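Long-range contacts in putative alcohol dehydrogenase (Sinorhizobium meliloti, PDB 4J6F), which is probably a zinc-binding, NAD(P)-dependent dehydrogenase of the medium-chain family that interconverts alcohols with aldehydes or ketones: residues A186-A191 with I348-G353; C190-G195 with I223-R228; I275-D280 with R299-G304. One frame throughout, in Å; residues are numbered along the deposited sequence.

Interaction 1 of 3, residues A186-A191 with I348-G353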
loop_
_atom_site.group_PDB
_atom_site.type_symbol
_atom_site.label_atom_id
_atom_site.label_comp_id
_atom_site.label_asym_id
_atom_site.label_seq_id
_atom_site.Cartn_x
_atom_site.Cartn_y
_atom_site.Cartn_z
ATOM N N ALA A 186 3.570 18.701 -26.354
ATOM C CA ALA A 186 2.265 18.088 -26.079
ATOM C C ALA A 186 2.349 16.625 -25.631
ATOM O O ALA A 186 1.329 15.952 -25.460
ATOM C CB ALA A 186 1.368 18.211 -27.297
ATOM N N THR A 187 3.560 16.119 -25.447
ATOM C CA THR A 187 3.716 14.718 -25.110
ATOM C C THR A 187 3.707 14.525 -23.601
ATOM O O THR A 187 3.566 13.412 -23.129
ATOM C CB THR A 187 5.007 14.114 -25.724
ATOM O OG1 THR A 187 6.169 14.663 -25.089
ATOM C CG2 THR A 187 5.085 14.389 -27.213
ATOM N N PHE A 188 3.825 15.611 -22.841
ATOM C CA PHE A 188 4.231 15.493 -21.434
ATOM C C PHE A 188 3.154 15.402 -20.350
ATOM O O PHE A 188 3.212 14.504 -19.509
ATOM C CB PHE A 188 5.202 16.604 -21.063
ATOM C CG PHE A 188 6.532 16.515 -21.753
ATOM C CD1 PHE A 188 7.444 15.533 -21.412
ATOM C CD2 PHE A 188 6.894 17.453 -22.703
ATOM C CE1 PHE A 188 8.685 15.476 -22.024
ATOM C CE2 PHE A 188 8.135 17.403 -23.318
ATOM C CZ PHE A 188 9.036 16.414 -22.977
ATOM N N CYS A 189 2.158 16.278 -20.341
ATOM C CA CYS A 189 1.430 16.573 -19.103
ATOM C C CYS A 189 0.635 15.510 -18.308
ATOM O O CYS A 189 0.857 15.378 -17.121
ATOM C CB CYS A 189 0.491 17.743 -19.371
ATOM S SG CYS A 189 -0.553 18.178 -17.980
ATOM N N CYS A 190 -0.226 14.717 -18.929
ATOM C CA CYS A 190 -0.913 13.651 -18.212
ATOM C C CYS A 190 0.014 12.529 -17.766
ATOM O O CYS A 190 0.087 12.242 -16.573
ATOM C CB CYS A 190 -2.078 13.088 -19.032
ATOM S SG CYS A 190 -3.017 11.777 -18.201
ATOM N N ALA A 191 0.723 11.888 -18.689
ATOM C CA ALA A 191 1.539 10.736 -18.292
ATOM C C ALA A 191 2.724 11.081 -17.377
ATOM O O ALA A 191 3.030 10.304 -16.466
ATOM C CB ALA A 191 1.995 9.929 -19.491
ATOM N N ILE A 348 14.453 15.327 -19.085
ATOM C CA ILE A 348 13.659 14.369 -19.871
ATOM C C ILE A 348 13.482 14.905 -21.295
ATOM O O ILE A 348 13.695 16.095 -21.528
ATOM C CB ILE A 348 12.276 14.076 -19.252
ATOM C CG1 ILE A 348 11.468 15.372 -19.088
ATOM C CG2 ILE A 348 12.435 13.307 -17.952
ATOM C CD1 ILE A 348 10.081 15.198 -18.500
ATOM N N ARG A 349 13.106 14.037 -22.235
ATOM C CA ARG A 349 12.929 14.448 -23.633
ATOM C C ARG A 349 11.600 13.967 -24.260
ATOM O O ARG A 349 11.041 12.943 -23.846
ATOM C CB ARG A 349 14.153 14.050 -24.478
ATOM C CG ARG A 349 14.423 12.553 -24.585
ATOM C CD ARG A 349 15.620 12.271 -25.481
ATOM N NE ARG A 349 15.865 10.837 -25.662
ATOM C CZ ARG A 349 15.366 10.104 -26.662
ATOM N NH1 ARG A 349 14.570 10.664 -27.569
ATOM N NH2 ARG A 349 15.648 8.804 -26.757
ATOM N N PRO A 350 11.084 14.704 -25.259
ATOM C CA PRO A 350 9.787 14.310 -25.817
ATOM C C PRO A 350 9.889 13.039 -26.647
ATOM O O PRO A 350 10.871 12.840 -27.350
ATOM C CB PRO A 350 9.418 15.494 -26.708
ATOM C CG PRO A 350 10.745 16.014 -27.166
ATOM C CD PRO A 350 11.682 15.829 -26.003
ATOM N N LEU A 351 8.877 12.188 -26.561
ATOM C CA LEU A 351 8.847 10.960 -27.339
ATOM C C LEU A 351 7.670 10.987 -28.309
ATOM O O LEU A 351 6.548 10.609 -27.966
ATOM C CB LEU A 351 8.759 9.760 -26.400
ATOM C CG LEU A 351 9.845 9.733 -25.327
ATOM C CD1 LEU A 351 9.555 8.682 -24.270
ATOM C CD2 LEU A 351 11.210 9.516 -25.981
ATOM N N VAL A 352 7.904 11.455 -29.525
ATOM C CA VAL A 352 6.791 11.540 -30.458
ATOM C C VAL A 352 6.664 10.247 -31.256
ATOM O O VAL A 352 7.510 9.942 -32.097
ATOM C CB VAL A 352 6.883 12.771 -31.376
ATOM C CG1 VAL A 352 5.716 12.790 -32.345
ATOM C CG2 VAL A 352 6.873 14.035 -30.538
ATOM N N GLY A 353 5.599 9.497 -30.981
ATOM C CA GLY A 353 5.371 8.216 -31.628
ATOM C C GLY A 353 4.632 8.351 -32.942
ATOM O O GLY A 353 4.688 7.445 -33.769
HETATM O O HOH W 1 7.522 12.104 -24.358
#
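Thr187 and Pro350 bring the two backbones nearest each other, CA to CA 6.1 Å, where the turn leading into helix 189-201 passes the extended run that becomes strand 352-357. What joins them is side-chain packing plus one water. Phe188 does most of the reaching. Its CG stands anti to the carbonyl carbon (chi1 -67°), which swings the ring out so that its far end meets segment 348-353. There Phe188 CZ lies 3.5 Å from Pro350 N, with the Arg349 carbonyl carbon at the ring edge, near the plane. Pro350 CB is 3.9 Å from Phe188 CZ. At the neighbouring corner, Phe188 CE1 touches Ile348 CD1 at 3.8 Å, the two side chains sliding past each other in opposite directions.

In medium-chain dehydrogenases of this kind the chain passes from the GroES-like domain to the nucleotide-binding domain and later returns. The contact is consistent with such a passage: strand 352-357 pairs with 376-380 in the mixed sheet, while helix 189-201 leads toward the parallel one.

Thr187 OG1 sits between the backbone N and the carbonyl carbon (chi1 69°), which places it 3.6 Å above the plane of the Phe188 ring, over its centre, and 3.7 Å from Pro350 CB. That hydroxyl is hydrogen-bonded to Glu184 O, and a water donates to Thr187 OG1 at 3.0 Å. The water in turn takes the N-H of Leu351, so a single solvent molecule spans the gap between hydroxyl and backbone amide. The other branch, Thr187 CG2, crosses Val352 CG2 at about a right angle, 3.8 Å apart. Tyr192 packs edge-to-face with Phe188, and Ile343 of helix 333-344 also touches it.

Interaction 2 of 3, residues C190-G195 with I223-R228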
loop_
_atom_site.group_PDB
_atom_site.type_symbol
_atom_site.label_atom_id
_atom_site.label_comp_id
_atom_site.label_asym_id
_atom_site.label_seq_id
_atom_site.Cartn_x
_atom_site.Cartn_y
_atom_site.Cartn_z
ATOM N N CYS A 190 -0.226 14.717 -18.929
ATOM C CA CYS A 190 -0.913 13.651 -18.212
ATOM C C CYS A 190 0.014 12.529 -17.766
ATOM O O CYS A 190 0.087 12.242 -16.573
ATOM C CB CYS A 190 -2.078 13.088 -19.032
ATOM S SG CYS A 190 -3.017 11.777 -18.201
ATOM N N ALA A 191 0.723 11.888 -18.689
ATOM C CA ALA A 191 1.539 10.736 -18.292
ATOM C C ALA A 191 2.724 11.081 -17.377
ATOM O O ALA A 191 3.030 10.304 -16.466
ATOM C CB ALA A 191 1.995 9.929 -19.491
ATOM N N TYR A 192 3.370 12.231 -17.601
ATOM C CA TYR A 192 4.564 12.590 -16.820
ATOM C C TYR A 192 4.209 13.147 -15.440
ATOM O O TYR A 192 4.942 12.928 -14.469
ATOM C CB TYR A 192 5.528 13.505 -17.600
ATOM C CG TYR A 192 6.238 12.783 -18.747
ATOM C CD1 TYR A 192 5.523 12.330 -19.860
ATOM C CD2 TYR A 192 7.614 12.539 -18.715
ATOM C CE1 TYR A 192 6.150 11.663 -20.896
ATOM C CE2 TYR A 192 8.251 11.875 -19.757
ATOM C CZ TYR A 192 7.511 11.438 -20.843
ATOM O OH TYR A 192 8.101 10.762 -21.897
ATOM N N LEU A 193 3.078 13.832 -15.335
ATOM C CA LEU A 193 2.597 14.222 -14.029
ATOM C C LEU A 193 2.270 12.960 -13.240
ATOM O O LEU A 193 2.717 12.813 -12.089
ATOM C CB LEU A 193 1.362 15.115 -14.134
ATOM C CG LEU A 193 0.837 15.682 -12.814
ATOM C CD1 LEU A 193 1.909 16.464 -12.070
ATOM C CD2 LEU A 193 -0.369 16.568 -13.075
ATOM N N THR A 194 1.508 12.056 -13.873
ATOM C CA THR A 194 1.134 10.769 -13.279
ATOM C C THR A 194 2.367 9.945 -12.893
ATOM O O THR A 194 2.483 9.486 -11.755
ATOM C CB THR A 194 0.172 9.988 -14.200
ATOM O OG1 THR A 194 -1.043 10.723 -14.308
ATOM C CG2 THR A 194 -0.184 8.634 -13.637
ATOM N N GLY A 195 3.289 9.778 -13.833
ATOM C CA GLY A 195 4.610 9.223 -13.535
ATOM C C GLY A 195 5.287 9.822 -12.310
ATOM O O GLY A 195 5.639 9.088 -11.390
ATOM N N ILE A 223 8.056 7.083 -16.705
ATOM C CA ILE A 223 8.675 6.660 -15.479
ATOM C C ILE A 223 10.133 6.301 -15.692
ATOM O O ILE A 223 10.968 6.626 -14.851
ATOM C CB ILE A 223 7.896 5.531 -14.813
ATOM C CG1 ILE A 223 6.784 6.147 -13.996
ATOM C CG2 ILE A 223 8.795 4.728 -13.885
ATOM C CD1 ILE A 223 5.692 5.180 -13.691
ATOM N N ILE A 224 10.442 5.665 -16.819
ATOM C CA ILE A 224 11.830 5.364 -17.160
ATOM C C ILE A 224 12.684 6.640 -17.212
ATOM O O ILE A 224 13.770 6.699 -16.623
ATOM C CB ILE A 224 11.926 4.552 -18.467
ATOM C CG1 ILE A 224 11.245 3.198 -18.258
ATOM C CG2 ILE A 224 13.384 4.381 -18.920
ATOM C CD1 ILE A 224 11.109 2.370 -19.512
ATOM N N GLN A 225 12.179 7.661 -17.888
ATOM C CA GLN A 225 12.872 8.947 -17.939
ATOM C C GLN A 225 12.912 9.613 -16.566
ATOM O O GLN A 225 13.984 10.029 -16.102
ATOM C CB GLN A 225 12.248 9.887 -18.973
ATOM C CG GLN A 225 12.420 9.462 -20.421
ATOM C CD GLN A 225 12.307 10.642 -21.357
ATOM O OE1 GLN A 225 13.293 11.359 -21.585
ATOM N NE2 GLN A 225 11.103 10.871 -21.897
ATOM N N LEU A 226 11.764 9.687 -15.899
ATOM C CA LEU A 226 11.729 10.345 -14.604
ATOM C C LEU A 226 12.616 9.632 -13.582
ATOM O O LEU A 226 13.254 10.279 -12.765
ATOM C CB LEU A 226 10.303 10.500 -14.106
ATOM C CG LEU A 226 9.371 11.333 -14.985
ATOM C CD1 LEU A 226 7.947 11.091 -14.531
ATOM C CD2 LEU A 226 9.678 12.815 -14.930
ATOM N N ALA A 227 12.688 8.307 -13.647
ATOM C CA ALA A 227 13.624 7.565 -12.806
ATOM C C ALA A 227 15.063 8.063 -13.000
ATOM O O ALA A 227 15.793 8.308 -12.029
ATOM C CB ALA A 227 13.543 6.080 -13.099
ATOM N N ARG A 228 15.469 8.221 -14.259
ATOM C CA ARG A 228 16.804 8.705 -14.547
ATOM C C ARG A 228 16.995 10.119 -14.005
ATOM O O ARG A 228 18.019 10.428 -13.406
ATOM C CB ARG A 228 17.067 8.656 -16.044
ATOM C CG ARG A 228 17.362 7.269 -16.556
ATOM C CD ARG A 228 18.644 6.745 -15.942
ATOM N NE ARG A 228 18.924 5.393 -16.405
ATOM C CZ ARG A 228 19.848 4.590 -15.899
ATOM N NH1 ARG A 228 20.605 4.991 -14.887
ATOM N NH2 ARG A 228 20.000 3.375 -16.403
#
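Cys190 O accepts from both Thr194 OG1 and Thr194 N, which reach it from opposite faces of its plane, in the same helix that presents Tyr192 and Gly195 to Ile223, Gln225 and Leu226. Between the two helices, Gln225 NE2 makes a weak hydrogen bond to Tyr192 OH, 3.0 Å long and bent to 126° at the hydrogen. The donor comes in at the edge of the tyrosine ring, in its plane, with ring and amide planes 83° apart. The firmer hold on this amide comes from its other end, where OE1 accepts the backbone N-H of Arg349. Tyr192 carries its CG anti to the carbonyl carbon, a setting that sends the ring across to the second helix.

Beyond this bond the contact is mostly aliphatic carbon on backbone. Leu226 CD1 fits against the first helix, 3.5 Å from Tyr192 O and 3.7 Å from Gly195 C, and Ile223 CG1 rests 3.8 Å from Gly195 CA. The helix segments 190-195 and 223-228 cross at -51° with axes 9.6 Å apart. Gly195 lies where the two backbones approach most closely.

All five touching residues are buried, so the pair is held mainly by aliphatic groups lying on the backbone of Tyr192 and Gly195, while the tyrosine hydroxyl and the glutamine amide are given at least one polar partner away from bulk solvent.

Interaction 3 of 3, residues I275-D280 with R299-G304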
loop_
_atom_site.group_PDB
_atom_site.type_symbol
_atom_site.label_atom_id
_atom_site.label_comp_id
_atom_site.label_asym_id
_atom_site.label_seq_id
_atom_site.Cartn_x
_atom_site.Cartn_y
_atom_site.Cartn_z
ATOM N N ILE A 275 15.110 -5.470 -6.230
ATOM C CA ILE A 275 14.173 -4.502 -6.759
ATOM C C ILE A 275 13.544 -3.739 -5.608
ATOM O O ILE A 275 12.894 -4.333 -4.753
ATOM C CB ILE A 275 13.076 -5.189 -7.599
ATOM C CG1 ILE A 275 13.695 -5.986 -8.751
ATOM C CG2 ILE A 275 12.068 -4.166 -8.108
ATOM C CD1 ILE A 275 14.565 -5.176 -9.696
ATOM N N ASP A 276 13.742 -2.427 -5.598
ATOM C CA ASP A 276 13.258 -1.577 -4.520
ATOM C C ASP A 276 11.807 -1.191 -4.748
ATOM O O ASP A 276 11.009 -1.126 -3.810
ATOM C CB ASP A 276 14.129 -0.320 -4.421
ATOM C CG ASP A 276 15.579 -0.647 -4.080
ATOM O OD1 ASP A 276 15.816 -1.212 -2.986
ATOM O OD2 ASP A 276 16.473 -0.363 -4.909
ATOM N N VAL A 277 11.478 -0.928 -6.009
ATOM C CA VAL A 277 10.180 -0.397 -6.373
ATOM C C VAL A 277 9.689 -1.070 -7.637
ATOM O O VAL A 277 10.462 -1.295 -8.570
ATOM C CB VAL A 277 10.223 1.128 -6.616
ATOM C CG1 VAL A 277 8.883 1.611 -7.155
ATOM C CG2 VAL A 277 10.598 1.879 -5.339
ATOM N N VAL A 278 8.402 -1.389 -7.654
ATOM C CA VAL A 278 7.749 -1.816 -8.860
ATOM C C VAL A 278 6.748 -0.733 -9.220
ATOM O O VAL A 278 5.943 -0.320 -8.384
ATOM C CB VAL A 278 7.044 -3.171 -8.667
ATOM C CG1 VAL A 278 6.010 -3.420 -9.759
ATOM C CG2 VAL A 278 8.062 -4.294 -8.636
ATOM N N ALA A 279 6.861 -0.238 -10.454
ATOM C CA ALA A 279 5.887 0.655 -11.070
ATOM C C ALA A 279 5.105 -0.200 -12.065
ATOM O O ALA A 279 5.645 -0.656 -13.086
ATOM C CB ALA A 279 6.589 1.807 -11.771
ATOM N N ASP A 280 3.846 -0.457 -11.745
ATOM C CA ASP A 280 3.015 -1.365 -12.525
ATOM C C ASP A 280 1.982 -0.611 -13.344
ATOM O O ASP A 280 1.211 0.181 -12.801
ATOM C CB ASP A 280 2.308 -2.331 -11.587
ATOM C CG ASP A 280 1.538 -3.401 -12.316
ATOM O OD1 ASP A 280 1.780 -3.649 -13.521
ATOM O OD2 ASP A 280 0.681 -4.018 -11.659
ATOM N N ARG A 299 8.309 -1.333 -2.258
ATOM C CA ARG A 299 7.127 -0.532 -2.538
ATOM C C ARG A 299 6.594 -0.727 -3.950
ATOM O O ARG A 299 7.338 -0.704 -4.912
ATOM C CB ARG A 299 7.428 0.944 -2.323
ATOM C CG ARG A 299 7.901 1.280 -0.935
ATOM C CD ARG A 299 9.403 1.273 -0.866
ATOM N NE ARG A 299 9.968 2.459 -1.484
ATOM C CZ ARG A 299 11.253 2.602 -1.763
ATOM N NH1 ARG A 299 12.094 1.634 -1.478
ATOM N NH2 ARG A 299 11.691 3.706 -2.324
ATOM N N TYR A 300 5.286 -0.915 -4.049
ATOM C CA TYR A 300 4.618 -1.149 -5.299
ATOM C C TYR A 300 3.801 0.103 -5.559
ATOM O O TYR A 300 3.230 0.687 -4.632
ATOM C CB TYR A 300 3.717 -2.386 -5.152
ATOM C CG TYR A 300 2.731 -2.589 -6.278
ATOM C CD1 TYR A 300 1.497 -1.921 -6.277
ATOM C CD2 TYR A 300 3.027 -3.431 -7.348
ATOM C CE1 TYR A 300 0.593 -2.083 -7.309
ATOM C CE2 TYR A 300 2.120 -3.607 -8.387
ATOM C CZ TYR A 300 0.908 -2.925 -8.366
ATOM O OH TYR A 300 -0.003 -3.085 -9.389
ATOM N N THR A 301 3.739 0.527 -6.809
ATOM C CA THR A 301 2.935 1.681 -7.141
ATOM C C THR A 301 2.260 1.544 -8.503
ATOM O O THR A 301 2.829 0.977 -9.420
ATOM C CB THR A 301 3.762 2.965 -7.054
ATOM O OG1 THR A 301 2.893 4.096 -7.206
ATOM C CG2 THR A 301 4.854 2.984 -8.116
ATOM N N THR A 302 1.033 2.045 -8.625
ATOM C CA THR A 302 0.279 1.939 -9.875
ATOM C C THR A 302 -0.662 3.120 -10.090
ATOM O O THR A 302 -1.118 3.747 -9.136
ATOM C CB THR A 302 -0.531 0.625 -9.929
ATOM O OG1 THR A 302 -1.254 0.545 -11.161
ATOM C CG2 THR A 302 -1.527 0.544 -8.792
ATOM N N ALA A 303 -0.904 3.453 -11.351
ATOM C CA ALA A 303 -1.947 4.398 -11.731
ATOM C C ALA A 303 -2.805 3.939 -12.906
ATOM O O ALA A 303 -3.538 4.722 -13.479
ATOM C CB ALA A 303 -1.366 5.767 -12.001
ATOM N N GLY A 304 -2.689 2.676 -13.270
ATOM C CA GLY A 304 -3.443 2.084 -14.356
ATOM C C GLY A 304 -3.036 0.633 -14.482
ATOM O O GLY A 304 -1.928 0.264 -14.122
#
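Tyr300 OH donates to Asp280 OD2 at 2.5 Å, on the anti lone pair of that oxygen, which lies at the ring edge in plane; carboxylate and ring planes stand 69° apart. Both side chains leave the same face of the sheet, and Val278 CG1 packs against Tyr300 CD2 at 3.8 Å beside them. With CG anti to the backbone N (chi1 168°), the tyrosine runs along the strand pair until its hydroxyl meets Asp280, two residues beyond Val278, the bridge partner of Tyr300. A phenylalanine here, lacking the hydroxyl, would probably leave Asp280 OD2 without its mate in this contact, the carboxylate then relying on the bonds to OD1. That oxygen is fixed by Thr213 OG1 and by the backbone N-H groups of Val282 and Gly283. Leu315 of the second subunit packs on Tyr300.

On the other face, Val277 CG2 sits over one side of the Arg299 guanidinium, 3.6 Å above its plane. The arginine bends back at chi2 and chi3 to get there, its NE bound to Ala202 O and its NH2 salt-bridged to Glu208.

Parallel ladder bonds set this register: Arg299 N to Asp276 O, Val278 N to Arg299 O, Thr301 N to Val278 O at 2.8 Å and Asp280 N to Thr301 O at 2.9 Å. The strands are the two ends of a beta-alpha-beta crossover through helix 287-293, in the Rossmann-type sheet where 209-212 and 324-327 flank them. Leu290 of that helix lies on Val278 and Asp280, and Met198 of helix 189-201 touches Ala279 and Thr301 on the other face.

In the fold
Interactions 1 and 2 start from the same part of the chain, share Cys190 and Ala191 on helix 189-201, and have centres about 9 Å apart; Leu351 CD1 packs 3.5 Å from Tyr192 OH where they meet. Interaction 3 opens after interaction 2 has closed and is nested within the loop closed by interaction 1. Its centre is about 12 Å from that of interaction 2, where Thr194 CG2 meets Ala303 CB at 3.5 Å, and about 21 Å from that of interaction 1. Helix 189-201 therefore runs past helix 218-229, so that it touches both the part of the chain entering the mixed sheet and the parallel sheet.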